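Local coordinates for monosaccharide ABC transporter substrate-binding protein, CUT2 family (Bradyrhizobium sp., PDB 4YHS) that probably captures a monosaccharide or similar small solute for uptake by an ABC transporter, as the soluble binding component of the system, at residues P192-A197 / G224-E229; A249-T254 / L274-T279; V188-G193 / A202-F207. All blocks are in the same frame, centred on the assembly; numbering follows the deposited sequence.

All three contacts lie in the domain built on the parallel sheet of strands 216-218, 186-191, 247-250 and 272-275. Interaction 1 is a surface contact between two loops, small in area and held by one backbone bond. Interactions 2 and 3 are buried. Interaction 2 pairs strands 247-250 and 272-275 and packs small side chains against a tyrosine. Interaction 3 sets helix 198-211 on strand 186-191 through an aromatic stack and an indole-amide bond. Strands 186-191 and 247-250 are neighbours, so interactions 2 and 3 share the sheet. Interactions 1 and 3 share Pro192 and Gly193, and Pro192 O packs on Phe276 CZ of interaction 2.

Interaction 1: P192-A197 / G224-E229; sequences PGPAGA and GDTGKE
The flat peptide joining Gly193 to Pro194 meets Gly224 over one of its faces. Both the N and the O of Gly224 stand on that same side. The contact joins two loops at the ends of sheet strands in the periplasmic binding protein fold. Segment 192-197 leads from strand 186-191 into helix 198-211, and segment 224-229 leads into helix 228-241. One hydrogen bond crosses between them, from Gly224 N to Gly193 O at 3.0 Å. The N-H meets the oxygen from above the carbonyl plane, 68° out of it, so no lone pair is addressed squarely. Gly224 O also lies 3.0 Å from Pro194 N, but the proline nitrogen has no hydrogen to give, and this is packing alone.

The Pro194 ring carries most of the side-chain contact. Its CD edges up to Gly224 O at 3.4 Å. Its CB lies 4.0 Å from Asp225 OD1, so the carboxylate only brushes the ring. The CB of Asp225 points away from segment 192-197, yet its carboxylate end comes nearer. Thr226 crosses the ring obliquely. Its OG1 sits between the backbone N and the carbonyl carbon (chi1 45°), which leaves the methyl CG2 beside the backbone N to meet the proline. Trp199 and Val200 of helix 198-211 also touch Pro194.

The side chain of Thr226 is about 5 Å, between nearest atoms, from a bound bis-tris, which places this surface contact near the presumed cleft. Gly193 has a positive phi of 112°, a backbone shape that glycine adopts readily. After it the chain makes a type II beta turn from Pro194 to Ala197, and Ala197 takes the N-cap position of helix 198-211. The turn is closed by Ala197 N bonding to Pro194 O at 3.2 Å. Thr226 CG2 meets Pro194 CD at 4.1 Å.

Interaction 2: A249-T254 / L274-T279; sequences AGTAVT and LAFYMT
Two backbone hydrogen bonds pair Gly250 with its neighbouring strand. Gly250 N gives to Leu274 O at 3.1 Å, and Phe276 N gives to Gly250 O at 3.0 Å. These are the bonds of a parallel bridge, with Ala249 opposite Leu274 and Gly250 opposite Ala275. Between them, Ala275 CA also makes a CA-H...O contact with Gly250 O. Within segment 249-254, Thr251 OG1 gives a bond to Thr254 OG1 at 2.7 Å, and Thr254 OG1 is bonded in turn to Gln231. Thr279 OG1 is held by Glu256 and caps the backbone N of Val282.

Ala252 is the centre of the packing. Its CB lies over the face of the Tyr277 ring, 3.9 Å from the centroid, in a CH-pi contact 27° off the ring normal. The same CB is pressed tightly on Thr279 CG2 at 3.5 Å. Tyr277 CG sits between its backbone N and carbonyl carbon (chi1 65°), which brings the ring back over the start of helix 252-264. Phe276 lies alongside Thr251, with CE2 4.0 Å from Thr251 CG2.

Strand 247-250, helix 252-264 and strand 272-275 form a beta-alpha-beta crossover. Just past strand 272-275, the nearest side-chain atom of Tyr277 is about 3 Å from a bound bis-tris, probably from the crystallisation liquor. This is consistent with a place at the ligand cleft, as in periplasmic binding proteins.

Interaction 3: V188-G193 / A202-F207; sequences VGWFPG and AANKGF
Strand 188-191, bearing Trp190, and helix 202-207, bearing Phe207, run nearly antiparallel, with their axes 10.8 Å apart at closest and their directions at 158°. The gap is filled by two aromatic side chains. The six-membered ring of Trp190 and the ring of Phe207 form a face-to-face stack. Their centroids are 3.8 Å apart and their planes differ by only 10°. The two side chains come from opposite sides and slide past each other. Each has CG anti to its own backbone N, which extends it across the gap. Beside the stack, Phe207 CB packs on Trp190 CZ2 at 3.5 Å. On the opposite face of the indole lies Pro192 CB, offset toward the rim.

The indole edge is fixed by Asn204. Trp190 NE1 gives a hydrogen bond to Asn204 OD1 at 2.9 Å. The acceptor is almost exactly in the indole plane, and the donor lies on a lone pair of the amide oxygen, in the carbonyl plane. Indole and amide are nearly coplanar, 22° apart. The bond satisfies the N-H of a buried ring and limits its rotation. Farther along the strand, Val188 CG1 reaches Phe207 CZ at 4.2 Å and extends the apolar patch.

This is the strand-to-helix packing of a beta-alpha-beta unit made of strand 186-191, helix 198-211 and strand 216-218. The ring of Phe276 also meets the Trp190 ring. Val218 of strand 216-218 touches both Trp190 and Phe207. Through the backbone, Gly189 is bonded to Ala249 of strand 247-250 and Val188 to Lys217 of strand 216-218, so the helix packs on an inner strand of the sheet.

Interaction 1: P192-A197 / G224-E229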
ATOM      1  N   PRO A 192       2.463  -1.629  16.296  1.00 17.96           N
ATOM      2  CA  PRO A 192       2.036  -0.869  15.112  1.00 19.10           C
ATOM      3  C   PRO A 192       3.148  -0.179  14.319  1.00 20.36           C
ATOM      4  O   PRO A 192       2.880   0.252  13.187  1.00 16.62           O
ATOM      5  CB  PRO A 192       1.054   0.160  15.701  1.00 22.60           C
ATOM      6  CG  PRO A 192       1.419   0.261  17.131  1.00 29.26           C
ATOM      7  CD  PRO A 192       1.934  -1.065  17.542  1.00 20.92           C
ATOM      8  N   GLY A 193       4.360  -0.111  14.856  1.00 18.52           N
ATOM      9  CA  GLY A 193       5.452   0.559  14.147  1.00 18.43           C
ATOM     10  C   GLY A 193       5.844   1.826  14.901  1.00 18.86           C
ATOM     11  O   GLY A 193       5.541   1.957  16.069  1.00 19.06           O
ATOM     12  N   PRO A 194       6.523   2.769  14.234  1.00 17.84           N
ATOM     13  CA  PRO A 194       7.054   3.918  14.994  1.00 18.83           C
ATOM     14  C   PRO A 194       5.996   4.937  15.475  1.00 19.27           C
ATOM     15  O   PRO A 194       5.172   5.423  14.691  1.00 19.38           O
ATOM     16  CB  PRO A 194       8.022   4.555  13.996  1.00 22.52           C
ATOM     17  CG  PRO A 194       7.553   4.101  12.655  1.00 20.32           C
ATOM     18  CD  PRO A 194       7.131   2.676  12.897  1.00 18.15           C
ATOM     19  N   ALA A 195       6.031   5.227  16.761  1.00 26.09           N
ATOM     20  CA  ALA A 195       5.032   6.054  17.399  1.00 28.81           C
ATOM     21  C   ALA A 195       4.991   7.428  16.744  1.00 21.79           C
ATOM     22  O   ALA A 195       6.036   8.054  16.486  1.00 22.50           O
ATOM     23  CB  ALA A 195       5.324   6.173  18.878  1.00 25.50           C
ATOM     24  N   GLY A 196       3.782   7.867  16.411  1.00 19.03           N
ATOM     25  CA  GLY A 196       3.590   9.232  15.940  1.00 22.10           C
ATOM     26  C   GLY A 196       3.706   9.389  14.438  1.00 22.32           C
ATOM     27  O   GLY A 196       3.358  10.458  13.910  1.00 26.26           O
ATOM     28  N   ALA A 197       4.209   8.364  13.749  1.00 19.88           N
ATOM     29  CA  ALA A 197       4.239   8.376  12.293  1.00 18.90           C
ATOM     30  C   ALA A 197       2.794   8.380  11.773  1.00 26.52           C
ATOM     31  O   ALA A 197       1.939   7.697  12.324  1.00 19.96           O
ATOM     32  CB  ALA A 197       5.018   7.183  11.752  1.00 22.73           C
ATOM     33  N   GLY A 224       7.669   0.889  17.941  1.00 20.85           N
ATOM     34  CA  GLY A 224       9.102   0.969  17.746  1.00 23.19           C
ATOM     35  C   GLY A 224       9.411   1.067  16.268  1.00 23.96           C
ATOM     36  O   GLY A 224       8.510   0.896  15.427  1.00 19.51           O
ATOM     37  N   ASP A 225      10.673   1.368  15.957  1.00 22.56           N
ATOM     38  CA  ASP A 225      11.133   1.452  14.568  1.00 24.54           C
ATOM     39  C   ASP A 225      10.952   0.102  13.857  1.00 24.42           C
ATOM     40  O   ASP A 225      10.958  -0.945  14.505  1.00 23.04           O
ATOM     41  CB  ASP A 225      12.609   1.873  14.505  1.00 28.20           C
ATOM     42  CG  ASP A 225      12.837   3.304  14.964  1.00 48.14           C
ATOM     43  OD1 ASP A 225      11.951   4.161  14.748  1.00 48.08           O
ATOM     44  OD2 ASP A 225      13.916   3.570  15.537  1.00 42.21           O
ATOM     45  N   THR A 226      10.820   0.146  12.531  1.00 27.75           N
ATOM     46  CA  THR A 226      10.595  -1.048  11.710  1.00 24.93           C
ATOM     47  C   THR A 226      11.902  -1.793  11.426  1.00 23.09           C
ATOM     48  O   THR A 226      12.178  -2.165  10.292  1.00 29.35           O
ATOM     49  CB  THR A 226       9.923  -0.694  10.374  1.00 40.18           C
ATOM     50  OG1 THR A 226      10.574   0.450   9.818  1.00 33.22           O
ATOM     51  CG2 THR A 226       8.425  -0.391  10.575  1.00 41.27           C
ATOM     52  N   GLY A 227      12.707  -1.940  12.467  1.00 29.77           N
ATOM     53  CA  GLY A 227      13.892  -2.774  12.457  1.00 35.05           C
ATOM     54  C   GLY A 227      13.567  -4.154  13.004  1.00 29.51           C
ATOM     55  O   GLY A 227      12.787  -4.295  13.947  1.00 28.18           O
ATOM     56  N   LYS A 228      14.165  -5.176  12.399  1.00 35.66           N
ATOM     57  CA  LYS A 228      13.913  -6.560  12.782  1.00 22.67           C
ATOM     58  C   LYS A 228      14.219  -6.813  14.249  1.00 29.31           C
ATOM     59  O   LYS A 228      13.428  -7.450  14.941  1.00 23.23           O
ATOM     60  CB  LYS A 228      14.741  -7.505  11.910  1.00 42.19           C
ATOM     61  CG  LYS A 228      14.339  -8.963  12.003  1.00 56.75           C
ATOM     62  CD  LYS A 228      15.475  -9.910  11.594  1.00 76.79           C
ATOM     63  CE  LYS A 228      16.344  -9.363  10.449  1.00 74.76           C
ATOM     64  NZ  LYS A 228      15.566  -8.969   9.237  1.00 72.63           N
ATOM     65  N   GLU A 229      15.357  -6.326  14.731  1.00 27.79           N
ATOM     66  CA  GLU A 229      15.764  -6.629  16.106  1.00 27.78           C
ATOM     67  C   GLU A 229      14.873  -5.907  17.105  1.00 25.62           C
ATOM     68  O   GLU A 229      14.515  -6.459  18.142  1.00 29.07           O
ATOM     69  CB  GLU A 229      17.229  -6.231  16.364  1.00 40.93           C
ATOM     70  CG  GLU A 229      18.270  -7.044  15.601  1.00 60.39           C
ATOM     71  CD  GLU A 229      18.167  -6.872  14.094  1.00 75.04           C
ATOM     72  OE1 GLU A 229      17.906  -5.733  13.632  1.00 77.51           O
ATOM     73  OE2 GLU A 229      18.329  -7.881  13.371  1.00 80.84           O
TER

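Interaction 2: A249-T254 / L274-T279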
ATOM      1  N   ALA A 249       0.114  -9.226  16.335  1.00 15.83           N
ATOM      2  CA  ALA A 249      -0.216  -8.486  15.128  1.00 15.44           C
ATOM      3  C   ALA A 249       0.530  -7.180  15.110  1.00 14.22           C
ATOM      4  O   ALA A 249       0.716  -6.542  16.149  1.00 19.22           O
ATOM      5  CB  ALA A 249      -1.701  -8.221  15.029  1.00 14.83           C
ATOM      6  N   GLY A 250       0.918  -6.753  13.913  1.00 15.06           N
ATOM      7  CA  GLY A 250       1.584  -5.464  13.805  1.00 16.19           C
ATOM      8  C   GLY A 250       2.223  -5.281  12.443  1.00 19.09           C
ATOM      9  O   GLY A 250       1.675  -5.735  11.445  1.00 15.96           O
ATOM     10  N   THR A 251       3.365  -4.601  12.379  1.00 15.16           N
ATOM     11  CA  THR A 251       3.963  -4.365  11.077  1.00 12.77           C
ATOM     12  C   THR A 251       4.394  -5.685  10.437  1.00 15.21           C
ATOM     13  O   THR A 251       4.567  -6.726  11.106  1.00 15.07           O
ATOM     14  CB  THR A 251       5.191  -3.447  11.129  1.00 14.41           C
ATOM     15  OG1 THR A 251       6.290  -4.161  11.690  1.00 19.51           O
ATOM     16  CG2 THR A 251       4.915  -2.167  11.963  1.00 19.04           C
ATOM     17  N   ALA A 252       4.602  -5.633   9.129  1.00 15.44           N
ATOM     18  CA  ALA A 252       5.118  -6.802   8.416  1.00 13.97           C
ATOM     19  C   ALA A 252       6.459  -7.214   8.987  1.00 14.69           C
ATOM     20  O   ALA A 252       6.757  -8.401   9.113  1.00 19.01           O
ATOM     21  CB  ALA A 252       5.237  -6.500   6.916  1.00 16.41           C
ATOM     22  N   VAL A 253       7.283  -6.235   9.342  1.00 16.89           N
ATOM     23  CA  VAL A 253       8.570  -6.519   9.970  1.00 17.56           C
ATOM     24  C   VAL A 253       8.379  -7.351  11.253  1.00 17.80           C
ATOM     25  O   VAL A 253       9.134  -8.294  11.541  1.00 17.23           O
ATOM     26  CB  VAL A 253       9.318  -5.209  10.291  1.00 19.62           C
ATOM     27  CG1 VAL A 253      10.608  -5.492  11.055  1.00 26.04           C
ATOM     28  CG2 VAL A 253       9.604  -4.475   8.988  1.00 22.39           C
ATOM     29  N   THR A 254       7.376  -6.967  12.035  1.00 17.55           N
ATOM     30  CA  THR A 254       7.046  -7.648  13.281  1.00 18.95           C
ATOM     31  C   THR A 254       6.628  -9.105  13.032  1.00 14.96           C
ATOM     32  O   THR A 254       7.113 -10.048  13.686  1.00 15.91           O
ATOM     33  CB  THR A 254       5.876  -6.948  14.007  1.00 17.69           C
ATOM     34  OG1 THR A 254       6.082  -5.528  14.057  1.00 18.00           O
ATOM     35  CG2 THR A 254       5.756  -7.472  15.416  1.00 17.36           C
ATOM     36  N   LEU A 274      -0.088 -11.898  12.533  1.00 14.55           N
ATOM     37  CA  LEU A 274      -0.722 -11.117  11.482  1.00 16.97           C
ATOM     38  C   LEU A 274       0.075  -9.858  11.251  1.00 18.36           C
ATOM     39  O   LEU A 274       0.720  -9.350  12.178  1.00 16.34           O
ATOM     40  CB  LEU A 274      -2.175 -10.777  11.847  1.00 16.00           C
ATOM     41  CG  LEU A 274      -3.246 -11.867  11.921  1.00 18.85           C
ATOM     42  CD1 LEU A 274      -3.324 -12.493  13.305  1.00 22.19           C
ATOM     43  CD2 LEU A 274      -4.575 -11.255  11.544  1.00 22.52           C
ATOM     44  N   ALA A 275       0.058  -9.376  10.003  1.00 17.26           N
ATOM     45  CA  ALA A 275       0.615  -8.074   9.666  1.00 15.03           C
ATOM     46  C   ALA A 275      -0.529  -7.188   9.159  1.00 15.87           C
ATOM     47  O   ALA A 275      -1.549  -7.716   8.686  1.00 15.70           O
ATOM     48  CB  ALA A 275       1.725  -8.204   8.605  1.00 13.37           C
ATOM     49  N   PHE A 276      -0.391  -5.861   9.258  1.00 12.95           N
ATOM     50  CA  PHE A 276      -1.417  -4.983   8.681  1.00 16.82           C
ATOM     51  C   PHE A 276      -0.986  -4.406   7.328  1.00 14.84           C
ATOM     52  O   PHE A 276      -1.642  -3.502   6.794  1.00 14.36           O
ATOM     53  CB  PHE A 276      -1.841  -3.846   9.644  1.00 16.68           C
ATOM     54  CG  PHE A 276      -0.758  -2.864  10.010  1.00 17.28           C
ATOM     55  CD1 PHE A 276      -0.548  -1.714   9.254  1.00 17.04           C
ATOM     56  CD2 PHE A 276      -0.018  -3.043  11.168  1.00 15.96           C
ATOM     57  CE1 PHE A 276       0.429  -0.772   9.624  1.00 15.55           C
ATOM     58  CE2 PHE A 276       0.930  -2.110  11.549  1.00 14.80           C
ATOM     59  CZ  PHE A 276       1.163  -0.978  10.776  1.00 16.18           C
ATOM     60  N   TYR A 277       0.028  -5.019   6.735  1.00 14.99           N
ATOM     61  CA  TYR A 277       0.368  -4.706   5.341  1.00 15.38           C
ATOM     62  C   TYR A 277       1.207  -5.853   4.727  1.00 18.25           C
ATOM     63  O   TYR A 277       1.614  -6.806   5.418  1.00 18.43           O
ATOM     64  CB  TYR A 277       1.065  -3.315   5.241  1.00 14.27           C
ATOM     65  CG  TYR A 277       2.415  -3.148   5.892  1.00 13.08           C
ATOM     66  CD1 TYR A 277       3.593  -3.401   5.179  1.00 18.91           C
ATOM     67  CD2 TYR A 277       2.531  -2.689   7.195  1.00 12.04           C
ATOM     68  CE1 TYR A 277       4.823  -3.239   5.754  1.00 17.43           C
ATOM     69  CE2 TYR A 277       3.770  -2.541   7.791  1.00 17.59           C
ATOM     70  CZ  TYR A 277       4.911  -2.801   7.068  1.00 22.88           C
ATOM     71  OH  TYR A 277       6.144  -2.660   7.657  1.00 23.32           O
HETATM   72  N   MSE A 278       1.408  -5.796   3.406  1.00 13.44           N
HETATM   73  CA  MSE A 278       1.938  -6.938   2.656  1.00 16.03           C
HETATM   74  C   MSE A 278       3.371  -6.733   2.187  1.00 23.62           C
HETATM   75  O   MSE A 278       3.716  -5.644   1.712  1.00 19.66           O
HETATM   76  CB  MSE A 278       1.047  -7.198   1.432  1.00 19.22           C
HETATM   77  CG  MSE A 278       1.464  -8.377   0.588  1.00 17.43           C
HETATM   78 SE   MSE A 278       1.332 -10.089   1.577  1.00 26.03          SE
HETATM   79  CE  MSE A 278      -0.581 -10.102   1.958  1.00 15.23           C
ATOM     80  N   THR A 279       4.174  -7.791   2.325  1.00 14.70           N
ATOM     81  CA  THR A 279       5.583  -7.832   1.876  1.00 13.12           C
ATOM     82  C   THR A 279       5.846  -9.228   1.342  1.00 13.49           C
ATOM     83  O   THR A 279       5.078 -10.137   1.639  1.00 14.30           O
ATOM     84  CB  THR A 279       6.575  -7.591   2.982  1.00 16.53           C
ATOM     85  OG1 THR A 279       6.459  -8.649   3.931  1.00 16.06           O
ATOM     86  CG2 THR A 279       6.361  -6.235   3.664  1.00 18.08           C
TER

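Interaction 3: V188-G193 / A202-F207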
ATOM      1  N   VAL A 188      -4.608  -9.928  22.129  1.00 20.45           N
ATOM      2  CA  VAL A 188      -3.769  -9.587  20.986  1.00 21.64           C
ATOM      3  C   VAL A 188      -2.619  -8.693  21.427  1.00 23.17           C
ATOM      4  O   VAL A 188      -2.847  -7.651  22.034  1.00 21.83           O
ATOM      5  CB  VAL A 188      -4.544  -8.830  19.887  1.00 18.39           C
ATOM      6  CG1 VAL A 188      -3.603  -8.424  18.766  1.00 17.73           C
ATOM      7  CG2 VAL A 188      -5.730  -9.675  19.355  1.00 22.27           C
ATOM      8  N   GLY A 189      -1.401  -9.073  21.059  1.00 20.43           N
ATOM      9  CA  GLY A 189      -0.252  -8.197  21.191  1.00 23.35           C
ATOM     10  C   GLY A 189      -0.175  -7.415  19.897  1.00 17.93           C
ATOM     11  O   GLY A 189      -0.202  -8.005  18.845  1.00 18.10           O
ATOM     12  N   TRP A 190      -0.130  -6.091  20.004  1.00 17.44           N
ATOM     13  CA  TRP A 190      -0.255  -5.168  18.863  1.00 16.98           C
ATOM     14  C   TRP A 190       0.999  -4.295  18.785  1.00 15.89           C
ATOM     15  O   TRP A 190       1.368  -3.636  19.770  1.00 20.24           O
ATOM     16  CB  TRP A 190      -1.536  -4.356  19.036  1.00 18.24           C
ATOM     17  CG  TRP A 190      -1.820  -3.269  18.010  1.00 16.31           C
ATOM     18  CD1 TRP A 190      -2.055  -1.971  18.285  1.00 17.03           C
ATOM     19  CD2 TRP A 190      -1.922  -3.399  16.579  1.00 21.98           C
ATOM     20  NE1 TRP A 190      -2.289  -1.265  17.137  1.00 20.89           N
ATOM     21  CE2 TRP A 190      -2.219  -2.117  16.071  1.00 19.78           C
ATOM     22  CE3 TRP A 190      -1.797  -4.460  15.691  1.00 20.19           C
ATOM     23  CZ2 TRP A 190      -2.394  -1.872  14.712  1.00 18.53           C
ATOM     24  CZ3 TRP A 190      -1.964  -4.219  14.333  1.00 20.28           C
ATOM     25  CH2 TRP A 190      -2.258  -2.949  13.859  1.00 19.78           C
ATOM     26  N   PHE A 191       1.634  -4.298  17.610  1.00 16.14           N
ATOM     27  CA  PHE A 191       2.963  -3.741  17.400  1.00 17.89           C
ATOM     28  C   PHE A 191       2.925  -2.884  16.156  1.00 17.13           C
ATOM     29  O   PHE A 191       3.295  -3.347  15.080  1.00 18.16           O
ATOM     30  CB  PHE A 191       3.984  -4.856  17.252  1.00 14.83           C
ATOM     31  CG  PHE A 191       4.013  -5.784  18.434  1.00 15.67           C
ATOM     32  CD1 PHE A 191       4.807  -5.508  19.542  1.00 16.48           C
ATOM     33  CD2 PHE A 191       3.221  -6.914  18.460  1.00 17.83           C
ATOM     34  CE1 PHE A 191       4.824  -6.364  20.641  1.00 18.09           C
ATOM     35  CE2 PHE A 191       3.237  -7.770  19.574  1.00 18.48           C
ATOM     36  CZ  PHE A 191       4.034  -7.474  20.663  1.00 18.76           C
ATOM     37  N   PRO A 192       2.463  -1.629  16.296  1.00 17.96           N
ATOM     38  CA  PRO A 192       2.036  -0.869  15.112  1.00 19.10           C
ATOM     39  C   PRO A 192       3.148  -0.179  14.319  1.00 20.36           C
ATOM     40  O   PRO A 192       2.880   0.252  13.187  1.00 16.62           O
ATOM     41  CB  PRO A 192       1.054   0.160  15.701  1.00 22.60           C
ATOM     42  CG  PRO A 192       1.419   0.261  17.131  1.00 29.26           C
ATOM     43  CD  PRO A 192       1.934  -1.065  17.542  1.00 20.92           C
ATOM     44  N   GLY A 193       4.360  -0.111  14.856  1.00 18.52           N
ATOM     45  CA  GLY A 193       5.452   0.559  14.147  1.00 18.43           C
ATOM     46  C   GLY A 193       5.844   1.826  14.901  1.00 18.86           C
ATOM     47  O   GLY A 193       5.541   1.957  16.069  1.00 19.06           O
ATOM     48  N   ALA A 202      -2.623   6.058  11.887  1.00 18.72           N
ATOM     49  CA  ALA A 202      -3.847   5.737  11.128  1.00 23.63           C
ATOM     50  C   ALA A 202      -4.189   4.241  11.202  1.00 14.88           C
ATOM     51  O   ALA A 202      -5.325   3.875  11.432  1.00 18.99           O
ATOM     52  CB  ALA A 202      -3.707   6.165   9.664  1.00 20.75           C
ATOM     53  N   ALA A 203      -3.214   3.379  11.002  1.00 16.00           N
ATOM     54  CA  ALA A 203      -3.427   1.935  11.115  1.00 17.42           C
ATOM     55  C   ALA A 203      -3.855   1.566  12.537  1.00 16.07           C
ATOM     56  O   ALA A 203      -4.736   0.734  12.734  1.00 15.79           O
ATOM     57  CB  ALA A 203      -2.157   1.175  10.705  1.00 17.18           C
ATOM     58  N   ASN A 204      -3.245   2.208  13.537  1.00 18.11           N
ATOM     59  CA  ASN A 204      -3.647   1.990  14.911  1.00 18.44           C
ATOM     60  C   ASN A 204      -5.121   2.318  15.176  1.00 16.69           C
ATOM     61  O   ASN A 204      -5.846   1.496  15.762  1.00 22.61           O
ATOM     62  CB  ASN A 204      -2.758   2.799  15.870  1.00 21.56           C
ATOM     63  CG  ASN A 204      -3.114   2.555  17.324  1.00 23.53           C
ATOM     64  OD1 ASN A 204      -2.967   1.440  17.843  1.00 22.10           O
ATOM     65  ND2 ASN A 204      -3.619   3.586  17.985  1.00 21.25           N
ATOM     66  N   LYS A 205      -5.562   3.515  14.768  1.00 16.23           N
ATOM     67  CA  LYS A 205      -6.944   3.913  14.951  1.00 19.30           C
ATOM     68  C   LYS A 205      -7.888   2.954  14.252  1.00 18.04           C
ATOM     69  O   LYS A 205      -8.883   2.525  14.827  1.00 22.45           O
ATOM     70  CB  LYS A 205      -7.185   5.347  14.436  1.00 23.05           C
ATOM     71  CG  LYS A 205      -6.559   6.443  15.284  1.00 48.37           C
ATOM     72  CD  LYS A 205      -7.033   7.834  14.834  1.00 56.19           C
ATOM     73  CE  LYS A 205      -6.395   8.952  15.659  1.00 61.16           C
ATOM     74  NZ  LYS A 205      -4.891   8.945  15.588  1.00 60.05           N
ATOM     75  N   GLY A 206      -7.572   2.608  13.012  1.00 19.39           N
ATOM     76  CA  GLY A 206      -8.389   1.659  12.276  1.00 19.15           C
ATOM     77  C   GLY A 206      -8.505   0.300  12.953  1.00 22.04           C
ATOM     78  O   GLY A 206      -9.600  -0.257  13.073  1.00 19.48           O
ATOM     79  N   PHE A 207      -7.374  -0.238  13.396  1.00 18.60           N
ATOM     80  CA  PHE A 207      -7.345  -1.534  14.071  1.00 14.99           C
ATOM     81  C   PHE A 207      -8.182  -1.500  15.358  1.00 16.13           C
ATOM     82  O   PHE A 207      -8.978  -2.391  15.609  1.00 20.87           O
ATOM     83  CB  PHE A 207      -5.905  -1.929  14.381  1.00 14.58           C
ATOM     84  CG  PHE A 207      -5.767  -3.292  14.963  1.00 19.22           C
ATOM     85  CD1 PHE A 207      -5.845  -4.410  14.155  1.00 18.51           C
ATOM     86  CD2 PHE A 207      -5.573  -3.458  16.325  1.00 19.54           C
ATOM     87  CE1 PHE A 207      -5.726  -5.695  14.683  1.00 19.44           C
ATOM     88  CE2 PHE A 207      -5.455  -4.729  16.870  1.00 17.19           C
ATOM     89  CZ  PHE A 207      -5.535  -5.854  16.046  1.00 20.13           C
TER